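Local coordinates for ferrichrome ABC transporter substrate-binding protein (Staphylococcus pseudintermedius, PDB 5FLY) that probably binds ferrichrome as the extracellular, membrane-anchored component of an ABC importer and delivers this iron-loaded siderophore to the transporter, at residues 179-183 with 184-188; 141-144 with 145-148; 93-96 with 97-101. All blocks are in the same frame, centred on the assembly; numbering follows the deposited sequence.

In the fold
Contact 1 sits in the C-terminal lobe, against the connecting helix that carries contact 2; contact 3 lies in the N-terminal lobe. The centres of contacts 1 and 2 are about 10 Å apart, and Phe-186 joins them: its O probably hydrogen-bonds Ser-145 OG at 2.5 Å, while its ring packs on Asp-144 and Ile-148. The centre of contact 3, where Asp-95 binds a cadmium ion, is about 36 Å from that of contact 1 and about 44 Å from that of contact 2. The side chain of Glu-180 is about 6 Å from the bound octaoxapentacosanol (7PG), and the side chain of Thr-94 is about 14 Å from the bound 7PG. Glu-162 and Arg-177 line its pocket.

Contact 1 (179-183 with 184-188); sequences SEVLY and QAFGL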
loop_
_atom_site.group_PDB
_atom_site.type_symbol
_atom_site.label_atom_id
_atom_site.label_comp_id
_atom_site.label_asym_id
_atom_site.label_seq_id
_atom_site.Cartn_x
_atom_site.Cartn_y
_atom_site.Cartn_z
ATOM N N SER A 179 -1.429 -1.773 6.922
ATOM C CA SER A 179 -1.942 -0.678 7.737
ATOM C C SER A 179 -3.382 -0.315 7.371
ATOM O O SER A 179 -4.209 -0.079 8.253
ATOM C CB SER A 179 -1.033 0.554 7.618
ATOM O OG SER A 179 -0.979 1.036 6.289
ATOM N N GLU A 180 -3.693 -0.296 6.078
ATOM C CA GLU A 180 -5.045 0.047 5.657
ATOM C C GLU A 180 -6.039 -0.981 6.180
ATOM O O GLU A 180 -7.093 -0.621 6.706
ATOM C CB GLU A 180 -5.115 0.149 4.144
ATOM C CG GLU A 180 -4.255 1.275 3.597
ATOM C CD GLU A 180 -2.794 0.909 3.387
ATOM O OE1 GLU A 180 -2.399 -0.272 3.579
ATOM O OE2 GLU A 180 -2.044 1.837 2.991
ATOM N N VAL A 181 -5.705 -2.257 6.038
ATOM C CA VAL A 181 -6.599 -3.306 6.507
ATOM C C VAL A 181 -6.760 -3.259 8.035
ATOM O O VAL A 181 -7.880 -3.340 8.549
ATOM C CB VAL A 181 -6.101 -4.685 6.057
ATOM C CG1 VAL A 181 -6.886 -5.798 6.758
ATOM C CG2 VAL A 181 -6.194 -4.799 4.541
ATOM N N LEU A 182 -5.647 -3.140 8.754
ATOM C CA LEU A 182 -5.648 -3.226 10.209
ATOM C C LEU A 182 -6.317 -2.023 10.872
ATOM O O LEU A 182 -7.178 -2.210 11.734
ATOM C CB LEU A 182 -4.223 -3.389 10.719
ATOM C CG LEU A 182 -3.572 -4.724 10.352
ATOM C CD1 LEU A 182 -2.064 -4.674 10.558
ATOM C CD2 LEU A 182 -4.219 -5.878 11.147
ATOM N N TYR A 183 -5.957 -0.807 10.459
ATOM C CA TYR A 183 -6.417 0.401 11.146
ATOM C C TYR A 183 -7.703 0.996 10.576
ATOM O O TYR A 183 -8.480 1.614 11.319
ATOM C CB TYR A 183 -5.328 1.469 11.118
ATOM C CG TYR A 183 -4.052 1.038 11.793
ATOM C CD1 TYR A 183 -4.032 0.737 13.149
ATOM C CD2 TYR A 183 -2.873 0.921 11.073
ATOM C CE1 TYR A 183 -2.844 0.349 13.787
ATOM C CE2 TYR A 183 -1.693 0.520 11.691
ATOM C CZ TYR A 183 -1.692 0.240 13.044
ATOM O OH TYR A 183 -0.513 -0.145 13.653
ATOM N N GLN A 184 -7.915 0.858 9.270
ATOM C CA GLN A 184 -9.098 1.443 8.645
ATOM C C GLN A 184 -10.194 0.401 8.441
ATOM O O GLN A 184 -11.303 0.564 8.962
ATOM C CB GLN A 184 -8.741 2.110 7.313
ATOM C CG GLN A 184 -7.692 3.208 7.464
ATOM C CD GLN A 184 -7.390 3.922 6.167
ATOM O OE1 GLN A 184 -8.294 4.446 5.500
ATOM N NE2 GLN A 184 -6.112 3.919 5.771
ATOM N N ALA A 185 -9.903 -0.652 7.685
ATOM C CA ALA A 185 -10.925 -1.658 7.366
ATOM C C ALA A 185 -11.379 -2.437 8.613
ATOM O O ALA A 185 -12.584 -2.642 8.802
ATOM C CB ALA A 185 -10.416 -2.622 6.302
ATOM N N PHE A 186 -10.432 -2.885 9.443
ATOM C CA PHE A 186 -10.771 -3.653 10.649
ATOM C C PHE A 186 -10.981 -2.746 11.870
ATOM O O PHE A 186 -11.515 -3.191 12.892
ATOM C CB PHE A 186 -9.686 -4.680 11.018
ATOM C CG PHE A 186 -9.523 -5.834 10.052
ATOM C CD1 PHE A 186 -10.453 -6.111 9.067
ATOM C CD2 PHE A 186 -8.396 -6.657 10.154
ATOM C CE1 PHE A 186 -10.255 -7.194 8.192
ATOM C CE2 PHE A 186 -8.208 -7.738 9.291
ATOM C CZ PHE A 186 -9.134 -7.998 8.311
ATOM N N GLY A 187 -10.521 -1.496 11.794
ATOM C CA GLY A 187 -10.776 -0.525 12.852
ATOM C C GLY A 187 -10.064 -0.792 14.162
ATOM O O GLY A 187 -10.538 -0.404 15.238
ATOM N N LEU A 188 -8.919 -1.458 14.085
ATOM C CA LEU A 188 -8.097 -1.700 15.265
ATOM C C LEU A 188 -7.345 -0.427 15.658
ATOM O O LEU A 188 -7.069 0.427 14.822
ATOM C CB LEU A 188 -7.118 -2.843 15.008
ATOM C CG LEU A 188 -7.805 -4.176 14.717
ATOM C CD1 LEU A 188 -6.820 -5.174 14.179
ATOM C CD2 LEU A 188 -8.454 -4.722 15.996
HETATM O O HOH W 1 -7.808 2.712 13.875
#
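Glu-180 O accepts both Gln-184 N, four residues on, and Ala-185 N, five residues on, at 3.1 and 3.0 Å, so helix 179-185 widens into a pi-type turn near its C-terminus. The two bonds use the carbonyl differently: Gln-184 N stands above its plane, whereas Ala-185 N lies nearly along the C=O axis. Phe-186 N repeats the five-residue step to Val-181 O.

The next bond is wider still, with Leu-188 N reaching back six residues to Leu-182 O at 3.0 Å, in the carbonyl plane. Gly-187, in positive phi (69°), turns the chain for this closure. It recalls a Schellman ending, but the definition is not met: the 6→1 bond would run from Leu-188 N to Tyr-183 O, one residue nearer. A water donates to both Tyr-183 O and Leu-188 O.

Val-181 and Phe-186 run side by side. Placed opposite the backbone N (chi1 170°), Val-181 CG1 reaches over one face of the phenyl ring and makes a CH-pi contact, 3.6 Å from the ring centroid and 20° off the normal. Leu-182 CD2 meets Leu-188 CD1 at 4.1 Å. Val-181 also packs on Leu-265, Ile-268 and Leu-272, and Leu-182 on Leu-272 and Ile-160, which sets this short helix between helix 262-278 and the mixed sheet of the C-terminal lobe of a class III solute-binding fold.

Tyr-183 presents a ring edge instead: its CD1 is 3.5 Å from Leu-188 O, which lies near the ring plane, and its hydroxyl is hydrogen-bonded to Val-158 O. The side chains of Glu-180 and Gln-184 point the same way without a bond between their polar ends. Gln-184 NE2 is bonded to Lys-173 O and Asn-174 OD1, while Glu-180 OE2, near the ligand pocket, accepts from Gly-176 N and Asn-260 ND2.

Contact 2 (141-144 with 145-148); sequences TAQD and SKDI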
loop_
_atom_site.group_PDB
_atom_site.type_symbol
_atom_site.label_atom_id
_atom_site.label_comp_id
_atom_site.label_asym_id
_atom_site.label_seq_id
_atom_site.Cartn_x
_atom_site.Cartn_y
_atom_site.Cartn_z
ATOM N N THR A 141 -15.243 -6.401 5.267
ATOM C CA THR A 141 -14.308 -6.052 6.332
ATOM C C THR A 141 -15.031 -5.598 7.598
ATOM O O THR A 141 -14.501 -5.730 8.706
ATOM C CB THR A 141 -13.292 -4.961 5.882
ATOM O OG1 THR A 141 -13.959 -3.797 5.373
ATOM C CG2 THR A 141 -12.351 -5.510 4.813
ATOM N N ALA A 142 -16.253 -5.104 7.448
ATOM C CA ALA A 142 -17.088 -4.803 8.611
ATOM C C ALA A 142 -17.343 -6.077 9.403
ATOM O O ALA A 142 -17.240 -6.081 10.628
ATOM C CB ALA A 142 -18.399 -4.164 8.188
ATOM N N GLN A 143 -17.645 -7.171 8.705
ATOM C CA GLN A 143 -17.860 -8.447 9.385
ATOM C C GLN A 143 -16.555 -8.970 9.971
ATOM O O GLN A 143 -16.521 -9.425 11.115
ATOM C CB GLN A 143 -18.480 -9.476 8.443
ATOM C CG GLN A 143 -18.868 -10.783 9.118
ATOM C CD GLN A 143 -19.859 -10.604 10.261
ATOM O OE1 GLN A 143 -20.919 -9.997 10.098
ATOM N NE2 GLN A 143 -19.508 -11.129 11.428
ATOM N N ASP A 144 -15.476 -8.888 9.198
ATOM C CA ASP A 144 -14.169 -9.280 9.707
ATOM C C ASP A 144 -13.820 -8.571 11.017
ATOM O O ASP A 144 -13.294 -9.193 11.944
ATOM C CB ASP A 144 -13.073 -8.977 8.688
ATOM C CG ASP A 144 -13.250 -9.715 7.376
ATOM O OD1 ASP A 144 -13.954 -10.750 7.328
ATOM O OD2 ASP A 144 -12.658 -9.250 6.373
ATOM N N SER A 145 -14.087 -7.265 11.072
ATOM C CA SER A 145 -13.787 -6.436 12.232
ATOM C C SER A 145 -14.508 -6.954 13.476
ATOM O O SER A 145 -13.924 -7.039 14.560
ATOM C CB SER A 145 -14.173 -4.973 11.954
ATOM O OG SER A 145 -13.846 -4.123 13.047
ATOM N N LYS A 146 -15.782 -7.301 13.308
ATOM C CA LYS A 146 -16.575 -7.822 14.408
ATOM C C LYS A 146 -16.024 -9.165 14.877
ATOM O O LYS A 146 -15.954 -9.414 16.089
ATOM C CB LYS A 146 -18.034 -7.969 13.996
ATOM C CG LYS A 146 -18.708 -6.659 13.636
ATOM C CD LYS A 146 -20.087 -6.887 13.038
ATOM C CE LYS A 146 -20.716 -5.584 12.588
ATOM N NZ LYS A 146 -21.995 -5.828 11.876
ATOM N N ASP A 147 -15.642 -10.020 13.928
ATOM C CA ASP A 147 -15.111 -11.349 14.246
ATOM C C ASP A 147 -13.800 -11.234 15.022
ATOM O O ASP A 147 -13.578 -11.949 16.002
ATOM C CB ASP A 147 -14.864 -12.186 12.993
ATOM C CG ASP A 147 -16.126 -12.460 12.189
ATOM O OD1 ASP A 147 -17.236 -12.352 12.745
ATOM O OD2 ASP A 147 -16.002 -12.789 10.988
ATOM N N ILE A 148 -12.916 -10.358 14.551
ATOM C CA ILE A 148 -11.617 -10.160 15.194
ATOM C C ILE A 148 -11.736 -9.503 16.570
ATOM O O ILE A 148 -11.084 -9.919 17.523
ATOM C CB ILE A 148 -10.686 -9.304 14.296
ATOM C CG1 ILE A 148 -10.344 -10.075 13.016
ATOM C CG2 ILE A 148 -9.401 -8.929 15.031
ATOM C CD1 ILE A 148 -9.842 -9.180 11.880
HETATM O O HOH W 2 -21.227 -7.299 9.526
#
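Gln-143 and Asp-147 meet one turn apart on helix 127-152, the long connecting helix that, as in other class III solute-binding proteins, runs between the two lobes. Their side chains slant across each other, with the amide and carboxylate planes 42° apart. Gln-143 NE2 donates to Asp-147 OD1 at 2.9 Å; the acceptor lies close to the amide plane, yet the amide nitrogen approaches the syn side of the carboxylate from 34° out of that plane. The glutamine gets there by a bend: CG leaves opposite the backbone N, and a chi2 of 58° turns the amide forward, toward the C-terminal end of the helix and Asp-147.

The oxygen of this amide is served by a water shared with Lys-146. That lysine is extended, its CG 3.4 Å from Ala-142 O, and the water links its NZ to Gln-143 OE1, so both ends of the glutamine amide have partners.

Charge concentrates on the flank facing helix 262-278. Asp-144 OD1 and Asp-147 OD2 both form salt bridges with Lys-273, which probably offsets their mutual repulsion, and Asp-144 OD2 pairs with Arg-269. On the same helix, Ile-148 CG1 lies 3.3 Å from Asp-144 O, the carbonyl that accepts Ile-148 N at 2.9 Å.

Contact 3 (93-96 with 97-101); sequences NTDK and LKKIA
Leu-97 packs back against Asn-93 on helix 94-100, which is the helix of the beta-alpha-beta unit made with strands 84-88 and 103-106 in the N-terminal lobe's parallel sheet. The two residues are joined first through the backbone: Leu-97 N donates to Asn-93 O at 3.0 Å with an N-H...O angle of 164°. The leucine side chain then closes over the same carbonyl, its CG 3.4 Å from Asn-93 O and its CD1 a little farther. With CG beside its own backbone N (chi1 -64°), the chain runs back toward the start of the helix. This is the tight side: Leu-97 is buried and also touches Thr-87 and Thr-103, so through it the helix meets both strand 84-88 and strand 103-106. Ile-100 continues this inner surface onto Ile-85 and onto Val-74 and Ala-78 of helix 74-79.

The outer face is looser and dominated by charge. Asp-95 lies between two lysines without a close ion pair to either: its OD1 is 4.4 Å from Lys-98 NZ and its OD2 4.1 Å from Lys-99 NZ. The Asp-95 side chain binds a cadmium ion, its nearest atom about 2 Å from the metal, whose positive charge probably lessens the pull of the carboxylate on the ammonium groups. Lys-98 keeps its apolar part against the helix, with CG 3.4 Å from Thr-94 O, before bending at chi3.

Backbone pairing changes along the same stretch. Lys-98 N meets Thr-94 O four residues back, but Lys-99 N turns to Lys-96 O, only three back, in a more bent bond (136° at the hydrogen). One residue onward, Leu-97 O accepts both Ile-100 N at 2.8 Å and Ala-101 N at 3.1 Å.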
loop_
_atom_site.group_PDB
_atom_site.type_symbol
_atom_site.label_atom_id
_atom_site.label_comp_id
_atom_site.label_asym_id
_atom_site.label_seq_id
_atom_site.Cartn_x
_atom_site.Cartn_y
_atom_site.Cartn_z
ATOM N N ASN A 93 12.357 12.493 -12.864
ATOM C CA ASN A 93 12.213 12.673 -14.311
ATOM C C ASN A 93 10.843 13.184 -14.773
ATOM O O ASN A 93 10.509 13.076 -15.952
ATOM C CB ASN A 93 12.507 11.348 -15.015
ATOM C CG ASN A 93 13.981 11.013 -15.025
ATOM O OD1 ASN A 93 14.810 11.856 -15.350
ATOM N ND2 ASN A 93 14.312 9.776 -14.681
ATOM N N THR A 94 10.053 13.732 -13.856
ATOM C CA THR A 94 8.710 14.183 -14.203
ATOM C C THR A 94 8.679 15.158 -15.380
ATOM O O THR A 94 7.782 15.089 -16.209
ATOM C CB THR A 94 7.992 14.843 -12.999
ATOM O OG1 THR A 94 8.863 15.791 -12.358
ATOM C CG2 THR A 94 7.591 13.803 -12.005
ATOM N N ASP A 95 9.649 16.061 -15.477
ATOM C CA ASP A 95 9.619 17.043 -16.559
ATOM C C ASP A 95 9.873 16.345 -17.903
ATOM O O ASP A 95 9.270 16.711 -18.900
ATOM C CB ASP A 95 10.640 18.177 -16.336
ATOM C CG ASP A 95 10.326 19.442 -17.182
ATOM O OD1 ASP A 95 9.393 20.192 -16.835
ATOM O OD2 ASP A 95 11.005 19.709 -18.196
ATOM N N LYS A 96 10.738 15.329 -17.906
ATOM C CA LYS A 96 11.034 14.572 -19.127
ATOM C C LYS A 96 9.798 13.772 -19.557
ATOM O O LYS A 96 9.437 13.739 -20.734
ATOM C CB LYS A 96 12.230 13.633 -18.918
ATOM C CG LYS A 96 13.604 14.335 -18.827
ATOM C CD LYS A 96 14.723 13.355 -18.458
ATOM C CE LYS A 96 14.996 12.335 -19.574
ATOM N NZ LYS A 96 15.966 11.248 -19.168
ATOM N N LEU A 97 9.141 13.151 -18.588
ATOM C CA LEU A 97 7.950 12.342 -18.864
ATOM C C LEU A 97 6.814 13.173 -19.476
ATOM O O LEU A 97 6.158 12.743 -20.432
ATOM C CB LEU A 97 7.480 11.654 -17.582
ATOM C CG LEU A 97 8.448 10.636 -16.970
ATOM C CD1 LEU A 97 8.013 10.224 -15.593
ATOM C CD2 LEU A 97 8.552 9.409 -17.845
ATOM N N LYS A 98 6.600 14.376 -18.952
ATOM C CA LYS A 98 5.583 15.276 -19.481
ATOM C C LYS A 98 5.786 15.582 -20.973
ATOM O O LYS A 98 4.829 15.863 -21.679
ATOM C CB LYS A 98 5.566 16.580 -18.669
ATOM C CG LYS A 98 4.907 16.443 -17.313
ATOM C CD LYS A 98 5.342 17.547 -16.366
ATOM C CE LYS A 98 4.519 18.795 -16.538
ATOM N NZ LYS A 98 5.117 19.922 -15.753
ATOM N N LYS A 99 7.025 15.506 -21.450
ATOM C CA LYS A 99 7.298 15.734 -22.871
ATOM C C LYS A 99 6.837 14.546 -23.719
ATOM O O LYS A 99 6.566 14.697 -24.909
ATOM C CB LYS A 99 8.792 15.991 -23.117
ATOM C CG LYS A 99 9.364 17.228 -22.429
ATOM C CD LYS A 99 10.865 17.351 -22.710
ATOM C CE LYS A 99 11.528 18.473 -21.918
ATOM N NZ LYS A 99 11.020 19.821 -22.284
ATOM N N ILE A 100 6.757 13.372 -23.099
ATOM C CA ILE A 100 6.384 12.138 -23.798
ATOM C C ILE A 100 4.874 11.988 -23.895
ATOM O O ILE A 100 4.346 11.631 -24.944
ATOM C CB ILE A 100 6.988 10.902 -23.093
ATOM C CG1 ILE A 100 8.515 11.010 -23.064
ATOM C CG2 ILE A 100 6.578 9.611 -23.801
ATOM C CD1 ILE A 100 9.180 10.036 -22.126
ATOM N N ALA A 101 4.176 12.270 -22.800
ATOM C CA ALA A 101 2.737 12.078 -22.741
ATOM C C ALA A 101 2.179 12.803 -21.516
ATOM O O ALA A 101 2.943 13.149 -20.624
ATOM C CB ALA A 101 2.393 10.569 -22.685
#